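Local atomic coordinates of ecto-NAD+ glycohydrolase (CD38 molecule) (Bos taurus, PDB entry 3GC6), a protein that belongs to the ADP-ribosyl cyclase family of ectoenzymes, combining a bundle of helices with a four-stranded parallel sheet and several disulfides. Residues 8-13 and 121-126; 75-80 and 151-156; 95-100 and 241-246. The protein carries 1 engineered substitution. One frame throughout, in Å; residues are numbered along the deposited sequence.

Interaction 1: residues 8-13 and 121-126; sequences LNRWHG and CGEPGS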
# COMPACT_ATOMS: atom_id res chain seq x y z
N LEU A 8 33.84 -15.52 8.30
CA LEU A 8 32.87 -14.45 8.00
C LEU A 8 33.47 -13.05 7.90
O LEU A 8 32.88 -12.14 7.29
CB LEU A 8 31.74 -14.44 9.03
CG LEU A 8 30.93 -15.73 9.02
CD1 LEU A 8 29.90 -15.68 10.13
CD2 LEU A 8 30.23 -15.92 7.68
N ASN A 9 34.64 -12.87 8.50
CA ASN A 9 35.27 -11.57 8.51
C ASN A 9 36.31 -11.41 7.41
O ASN A 9 37.11 -10.49 7.46
CB ASN A 9 35.90 -11.28 9.88
CG ASN A 9 36.26 -9.82 10.06
OD1 ASN A 9 35.54 -8.92 9.59
ND2 ASN A 9 37.39 -9.55 10.75
N ARG A 10 36.29 -12.29 6.40
CA ARG A 10 37.32 -12.30 5.37
C ARG A 10 37.27 -11.15 4.37
O ARG A 10 38.26 -10.90 3.66
CB ARG A 10 37.29 -13.63 4.61
CG ARG A 10 36.06 -13.84 3.74
CD ARG A 10 35.98 -15.28 3.23
NE ARG A 10 34.81 -15.54 2.38
CZ ARG A 10 33.60 -15.86 2.85
NH1 ARG A 10 33.37 -15.95 4.15
NH2 ARG A 10 32.61 -16.10 2.00
N TRP A 11 36.13 -10.47 4.29
CA TRP A 11 36.00 -9.41 3.32
C TRP A 11 36.55 -8.08 3.81
O TRP A 11 36.71 -7.85 5.01
CB TRP A 11 34.51 -9.24 2.96
CG TRP A 11 33.86 -10.50 2.49
CD1 TRP A 11 32.83 -11.18 3.10
CD2 TRP A 11 34.18 -11.24 1.30
NE1 TRP A 11 32.47 -12.28 2.34
CE2 TRP A 11 33.30 -12.36 1.25
CE3 TRP A 11 35.10 -11.07 0.27
CZ2 TRP A 11 33.33 -13.29 0.21
CZ3 TRP A 11 35.15 -12.00 -0.76
CH2 TRP A 11 34.26 -13.10 -0.78
N HIS A 12 36.79 -7.17 2.86
CA HIS A 12 37.34 -5.84 3.18
C HIS A 12 36.28 -4.75 3.39
O HIS A 12 36.59 -3.64 3.85
CB HIS A 12 38.29 -5.39 2.07
CG HIS A 12 39.53 -6.22 1.97
ND1 HIS A 12 39.58 -7.42 1.30
CD2 HIS A 12 40.78 -6.03 2.48
CE1 HIS A 12 40.79 -7.94 1.40
NE2 HIS A 12 41.54 -7.11 2.11
N GLY A 13 35.02 -5.05 3.05
CA GLY A 13 33.98 -4.06 3.24
C GLY A 13 33.21 -4.25 4.54
O GLY A 13 33.27 -5.30 5.18
N CYS A 121 24.99 -8.72 2.37
CA CYS A 121 25.60 -9.86 1.67
C CYS A 121 25.25 -11.12 2.45
O CYS A 121 24.88 -11.04 3.63
CB CYS A 121 27.13 -9.68 1.52
SG CYS A 121 28.10 -9.73 3.10
N GLY A 122 25.37 -12.26 1.78
CA GLY A 122 25.12 -13.55 2.43
C GLY A 122 26.38 -14.39 2.49
O GLY A 122 27.48 -13.92 2.24
N GLU A 123 26.18 -15.67 2.80
CA GLU A 123 27.30 -16.58 3.01
C GLU A 123 26.79 -17.95 2.53
O GLU A 123 25.69 -18.34 2.88
CB GLU A 123 27.62 -16.60 4.51
CG GLU A 123 28.54 -17.74 4.95
CD GLU A 123 30.01 -17.50 4.67
OE1 GLU A 123 30.38 -16.51 3.99
OE2 GLU A 123 30.81 -18.34 5.13
N PRO A 124 27.57 -18.66 1.71
CA PRO A 124 27.08 -19.97 1.23
C PRO A 124 26.82 -20.91 2.42
O PRO A 124 27.58 -20.91 3.38
CB PRO A 124 28.21 -20.47 0.34
CG PRO A 124 28.88 -19.19 -0.15
CD PRO A 124 28.81 -18.25 1.04
N GLY A 125 25.71 -21.63 2.37
CA GLY A 125 25.34 -22.55 3.46
C GLY A 125 24.69 -21.91 4.68
O GLY A 125 24.43 -22.58 5.71
N SER A 126 24.43 -20.61 4.58
CA SER A 126 23.78 -19.86 5.65
C SER A 126 22.50 -19.19 5.15
O SER A 126 22.46 -18.67 4.02
CB SER A 126 24.73 -18.78 6.19
OG SER A 126 24.07 -17.93 7.10
O HOH W 1 30.03 -13.85 3.31
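Leu8 and Glu123 mark the nearest approach of the two loops, with CA atoms 7.8 Å apart, a spacing that side chains must bridge. The central motif is an end-on salt bridge at the surface between the N-terminal loop and a loop folded into a type II beta turn from Glu123 to Ser126. The turn is closed by Ser126 N bonding to Glu123 O, and Gly125 supplies its positive phi. Arg10 NH1 and NH2 both donate to one oxygen, Glu123 OE1, each at 3.0 Å with N-H...O angles near 148°. OE1 lies practically in the guanidinium plane, yet the carboxylate is turned 59° from that plane: NH1 meets the syn lone pair, while NH2 reaches the syn side tilted out of the carboxylate plane. NH1 also donates to the carbonyl of Gly7, which helps fix the rotation of the guanidinium. Arg10 CG stands between its backbone N and carbonyl carbon, and from there the chain runs extended over one face of the Trp11 indole, placing Trp11 NE1 3.7 Å above the guanidinium plane, over its centre. The Leu8 CD2 methyl lies against the Glu123 side chain, nearest to the carboxylate carbon, Glu123 CD, at 3.4 Å and with Glu123 CG at 3.7 Å. Glu123 presents its carboxylate there because its chain bends at chi2 (79°). Nearby, Cys121 is tied to Cys134 by a disulfide, which holds this loop to the strand 133-134. A water at the edge of the indole, in its plane, completes the network: it accepts from Trp11 NE1 at 3.1 Å and donates to both Gly122 O and Glu123 OE1, making it a further donor to the carboxylate oxygen already gripped by Arg10.

Interaction 2: residues 75-80 and 151-156; sequences APPTVP and EVLSER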
# COMPACT_ATOMS: atom_id res chain seq x y z
N ALA A 75 8.59 -4.44 -8.42
CA ALA A 75 8.57 -3.00 -8.17
C ALA A 75 9.60 -2.29 -9.07
O ALA A 75 10.67 -1.89 -8.62
CB ALA A 75 8.82 -2.70 -6.69
N PRO A 76 9.30 -2.17 -10.38
CA PRO A 76 10.30 -1.58 -11.28
C PRO A 76 10.57 -0.13 -10.93
O PRO A 76 9.64 0.56 -10.51
CB PRO A 76 9.65 -1.65 -12.66
CG PRO A 76 8.55 -2.64 -12.52
CD PRO A 76 8.10 -2.65 -11.09
N PRO A 77 11.81 0.33 -11.11
CA PRO A 77 12.16 1.72 -10.75
C PRO A 77 11.79 2.71 -11.86
O PRO A 77 12.65 3.41 -12.42
CB PRO A 77 13.67 1.65 -10.57
CG PRO A 77 14.08 0.60 -11.58
CD PRO A 77 13.01 -0.45 -11.51
N THR A 78 10.50 2.80 -12.13
CA THR A 78 9.95 3.59 -13.23
C THR A 78 9.42 4.89 -12.63
O THR A 78 8.71 4.84 -11.62
CB THR A 78 8.78 2.79 -13.86
OG1 THR A 78 9.26 1.52 -14.31
CG2 THR A 78 8.17 3.52 -15.03
N VAL A 79 9.74 6.02 -13.24
CA VAL A 79 9.32 7.33 -12.74
C VAL A 79 8.46 7.96 -13.84
O VAL A 79 8.78 7.82 -15.04
CB VAL A 79 10.59 8.19 -12.48
CG1 VAL A 79 10.26 9.65 -12.21
CG2 VAL A 79 11.40 7.57 -11.32
N PRO A 80 7.39 8.68 -13.45
CA PRO A 80 6.57 9.34 -14.47
C PRO A 80 7.36 10.25 -15.39
O PRO A 80 8.35 10.87 -14.99
CB PRO A 80 5.56 10.17 -13.65
CG PRO A 80 5.45 9.42 -12.36
CD PRO A 80 6.83 8.83 -12.10
N GLU A 151 23.71 -1.34 -9.86
CA GLU A 151 23.98 -1.34 -11.30
C GLU A 151 22.70 -1.69 -12.05
O GLU A 151 22.31 -0.98 -13.00
CB GLU A 151 25.15 -2.30 -11.60
CG GLU A 151 25.29 -2.91 -12.96
CD GLU A 151 26.19 -4.16 -12.86
OE1 GLU A 151 27.27 -4.06 -12.23
OE2 GLU A 151 25.81 -5.25 -13.33
N VAL A 152 22.02 -2.78 -11.68
CA VAL A 152 20.86 -3.19 -12.46
C VAL A 152 19.69 -2.23 -12.21
O VAL A 152 18.92 -1.92 -13.14
CB VAL A 152 20.48 -4.67 -12.24
CG1 VAL A 152 20.12 -4.92 -10.82
CG2 VAL A 152 19.33 -5.06 -13.21
N LEU A 153 19.54 -1.76 -10.98
CA LEU A 153 18.48 -0.78 -10.73
C LEU A 153 18.73 0.46 -11.59
O LEU A 153 17.78 1.03 -12.15
CB LEU A 153 18.37 -0.38 -9.26
CG LEU A 153 16.99 0.14 -8.83
CD1 LEU A 153 15.93 -0.99 -8.86
CD2 LEU A 153 17.09 0.79 -7.46
N SER A 154 19.98 0.88 -11.64
CA SER A 154 20.36 2.08 -12.45
C SER A 154 20.03 1.89 -13.92
O SER A 154 19.53 2.81 -14.60
CB SER A 154 21.86 2.35 -12.33
OG SER A 154 22.17 2.88 -11.07
N GLU A 155 20.36 0.72 -14.45
CA GLU A 155 20.05 0.41 -15.88
C GLU A 155 18.58 0.50 -16.15
O GLU A 155 18.15 1.11 -17.15
CB GLU A 155 20.53 -1.00 -16.24
CG GLU A 155 22.04 -1.12 -16.23
CD GLU A 155 22.53 -2.49 -16.71
OE1 GLU A 155 21.75 -3.45 -16.69
OE2 GLU A 155 23.72 -2.59 -17.08
N ARG A 156 17.76 -0.11 -15.29
CA ARG A 156 16.33 -0.16 -15.55
C ARG A 156 15.74 1.25 -15.42
O ARG A 156 14.90 1.66 -16.23
CB ARG A 156 15.65 -1.16 -14.64
CG ARG A 156 16.11 -2.61 -14.89
CD ARG A 156 15.56 -3.13 -16.23
NE ARG A 156 14.10 -3.22 -16.19
CZ ARG A 156 13.43 -4.32 -15.84
NH1 ARG A 156 14.11 -5.42 -15.51
NH2 ARG A 156 12.10 -4.33 -15.81
O HOH W 2 12.09 0.64 -14.66
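Pro77 and Arg156 have the closest CA atoms, 6.6 Å apart, where the irregular segment 75-80 passes the helical segment 151-156. The loop bends sharply at this point: Pro77 is the centre of an inverse gamma turn, closed by a weak bond of 2.9 Å from Thr78 N to Pro76 O, and the bend turns the pyrrolidine ring toward the helix. Pro77 CG lies 3.7 Å from Leu153 CD1, and Pro77 CB 3.9 Å from the same methyl, so one branch of the leucine takes most of the contact. Leu153 CG is turned away from the backbone N (chi1 -155°), which swings the branched end out to meet the proline. One helical turn on, Arg156 CB comes within 3.9 Å of Pro77 CG, the two side chains crossing at about a right angle. The proline ring therefore sits against the ridge made by residues i and i+3 of the helix, and Pro77 CG is also 3.8 Å from Leu153 O. Around this centre, Leu153 also touches Leu111 of helix 110-115, Ala75 packs on the same helix, and Arg156 reaches Ile72 of helix 69-74. This is hydrophobic loop-on-helix packing in the buried interior of the helical part of the fold, where the link from helix 69-74 to strand 85-88 is pressed against helix 145-159.

Interaction 3: residues 95-100 and 241-246; sequences HEYAKR and DQFLQR. With SO4 (sulfate ion), chain F.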
# COMPACT_ATOMS: atom_id res chain seq x y z
N HIS A 95 19.12 15.44 -3.80
CA HIS A 95 17.94 14.95 -3.08
C HIS A 95 17.13 16.11 -2.51
O HIS A 95 15.90 16.08 -2.54
CB HIS A 95 18.34 13.86 -2.10
CG HIS A 95 18.93 12.66 -2.79
ND1 HIS A 95 18.16 11.64 -3.31
CD2 HIS A 95 20.22 12.35 -3.10
CE1 HIS A 95 18.94 10.74 -3.89
NE2 HIS A 95 20.19 11.14 -3.78
N GLU A 96 17.82 17.17 -2.09
CA GLU A 96 17.09 18.39 -1.69
C GLU A 96 16.30 18.95 -2.87
O GLU A 96 15.11 19.29 -2.74
CB GLU A 96 18.06 19.44 -1.11
CG GLU A 96 17.37 20.74 -0.64
CD GLU A 96 16.36 20.54 0.49
OE1 GLU A 96 16.37 19.47 1.15
OE2 GLU A 96 15.57 21.50 0.70
N TYR A 97 16.94 19.03 -4.03
CA TYR A 97 16.25 19.52 -5.23
C TYR A 97 15.04 18.65 -5.56
O TYR A 97 13.95 19.16 -5.81
CB TYR A 97 17.26 19.52 -6.38
CG TYR A 97 16.71 19.70 -7.78
CD1 TYR A 97 16.26 20.95 -8.22
CD2 TYR A 97 16.74 18.65 -8.68
CE1 TYR A 97 15.82 21.13 -9.54
CE2 TYR A 97 16.30 18.83 -9.99
CZ TYR A 97 15.82 20.04 -10.40
OH TYR A 97 15.39 20.21 -11.70
N ALA A 98 15.22 17.33 -5.55
CA ALA A 98 14.11 16.45 -5.88
C ALA A 98 12.99 16.62 -4.90
O ALA A 98 11.83 16.63 -5.31
CB ALA A 98 14.56 15.01 -5.93
N LYS A 99 13.33 16.78 -3.62
CA LYS A 99 12.29 16.98 -2.58
C LYS A 99 11.51 18.28 -2.81
O LYS A 99 10.27 18.30 -2.82
CB LYS A 99 12.92 16.94 -1.18
CG LYS A 99 13.32 15.52 -0.82
CD LYS A 99 13.80 15.33 0.61
CE LYS A 99 15.33 15.47 0.67
NZ LYS A 99 15.99 14.24 1.23
N ARG A 100 12.24 19.38 -3.04
CA ARG A 100 11.59 20.67 -3.19
C ARG A 100 10.72 20.71 -4.44
O ARG A 100 9.66 21.36 -4.46
CB ARG A 100 12.65 21.78 -3.27
CG ARG A 100 13.48 21.95 -1.99
CD ARG A 100 12.72 22.65 -0.84
NE ARG A 100 11.62 21.84 -0.32
CZ ARG A 100 11.77 20.81 0.51
NH1 ARG A 100 12.97 20.44 0.94
NH2 ARG A 100 10.70 20.13 0.92
N ASP A 241 22.06 27.80 -4.02
CA ASP A 241 20.85 28.61 -3.85
C ASP A 241 20.33 29.13 -5.19
O ASP A 241 19.10 29.16 -5.40
CB ASP A 241 21.09 29.78 -2.90
CG ASP A 241 21.31 29.33 -1.46
OD1 ASP A 241 20.99 28.16 -1.13
OD2 ASP A 241 21.77 30.16 -0.64
N GLN A 242 21.23 29.53 -6.09
CA GLN A 242 20.78 29.99 -7.41
C GLN A 242 20.07 28.85 -8.14
O GLN A 242 19.02 29.05 -8.75
CB GLN A 242 21.94 30.49 -8.27
CG GLN A 242 22.54 31.79 -7.73
CD GLN A 242 23.76 32.19 -8.46
OE1 GLN A 242 24.63 31.36 -8.79
NE2 GLN A 242 23.88 33.50 -8.71
N PHE A 243 20.63 27.65 -8.05
CA PHE A 243 20.07 26.48 -8.71
C PHE A 243 18.68 26.18 -8.16
O PHE A 243 17.69 25.99 -8.91
CB PHE A 243 21.00 25.28 -8.47
CG PHE A 243 20.42 23.95 -8.88
CD1 PHE A 243 20.04 23.71 -10.19
CD2 PHE A 243 20.27 22.93 -7.94
CE1 PHE A 243 19.53 22.50 -10.58
CE2 PHE A 243 19.73 21.69 -8.32
CZ PHE A 243 19.35 21.47 -9.63
N LEU A 244 18.57 26.14 -6.84
CA LEU A 244 17.28 25.79 -6.23
C LEU A 244 16.18 26.81 -6.55
O LEU A 244 14.98 26.47 -6.57
CB LEU A 244 17.45 25.63 -4.70
CG LEU A 244 18.25 24.38 -4.31
CD1 LEU A 244 18.56 24.45 -2.81
CD2 LEU A 244 17.53 23.07 -4.66
N GLN A 245 16.58 28.06 -6.75
CA GLN A 245 15.62 29.16 -7.02
C GLN A 245 15.41 29.47 -8.52
O GLN A 245 14.72 30.45 -8.88
CB GLN A 245 16.05 30.44 -6.27
CG GLN A 245 16.05 30.28 -4.74
CD GLN A 245 16.38 31.59 -4.00
OE1 GLN A 245 17.09 32.46 -4.52
NE2 GLN A 245 15.86 31.73 -2.77
N ARG A 246 16.01 28.66 -9.38
CA ARG A 246 15.87 28.84 -10.83
C ARG A 246 14.41 28.75 -11.26
O ARG A 246 13.73 27.77 -10.96
CB ARG A 246 16.69 27.80 -11.60
CG ARG A 246 18.13 28.20 -11.85
CD ARG A 246 18.22 29.47 -12.68
NE ARG A 246 18.06 29.20 -14.11
CZ ARG A 246 19.07 29.03 -14.97
NH1 ARG A 246 20.33 29.10 -14.54
NH2 ARG A 246 18.82 28.80 -16.25
S SO4 F . 7.48 22.20 0.80
O1 SO4 F . 8.22 21.63 -0.33
O2 SO4 F . 6.36 23.00 0.32
O3 SO4 F . 7.00 21.11 1.64
O4 SO4 F . 8.40 23.05 1.56
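Phe243 CZ lies over one face of the Tyr97 ring, 3.4 Å above its plane and over the ring centre, and is as close as 3.4 Å to Tyr97 CD1. The centroids are only 4.6 Å apart, yet the two planes are inclined at 34°, so the pair is oblique. Tyr97 CG lies opposite its backbone N (chi1 167°), carrying the ring away from helix 91-101 and across the phenylalanine. Leu244 closes the contact from another direction, with its CD2 at the edge of the tyrosine ring, 3.8 Å from Tyr97 CA and 4.0 Å from Tyr97 CB. Tyr97 is thus met by two successive residues of helix 240-244, one over a ring face and the other at the ring edge. At the outer side, Glu96 approaches Leu244 loosely, its carboxylate being engaged within its own helix: Arg100 NH1 donates to Glu96 OE2 at 2.8 Å, an i to i+4 salt bridge in which the oxygen is met from above the carboxylate plane. Another edge of that guanidinium serves a sulfate ion, probably from the crystallisation liquor. Arg100 NH2 bonds to sulfate O1 at 3.2 Å and NE only weakly to the same oxygen; Arg102 NH1 is another partner of the ion. Tyr97 and Phe243 both rest on Val168 of strand 164-170, and Phe243 continues to Val202 and Trp200 of strand 196-203. Two helices that follow the outermost strands, 85-88 and 231-239, thus meet over one face of the parallel sheet, the layered helix-on-sheet packing of an alpha/beta fold.

Overall arrangement
Along the chain the segments run 8-13, 75-80, 95-100, 121-126, 151-156, 241-246, so every pair of interactions alternates and each joins sequence-distant parts of one continuous fold. Interactions 1 and 3 are farthest apart, centres about 40 Å distant on opposite sides of the chain's centre. Interaction 2 lies between, its centre about 27 Å from that of interaction 1 and 23 Å from that of interaction 3. Interaction 1 ties surface loops together at the helical end, interaction 2 is a buried contact of the helical part, and interaction 3 packs on strands 164-170 and 196-203 of the parallel sheet. Helix 145-159 of interaction 2 leads into strand 164-170, linking the helical and sheet-bearing parts.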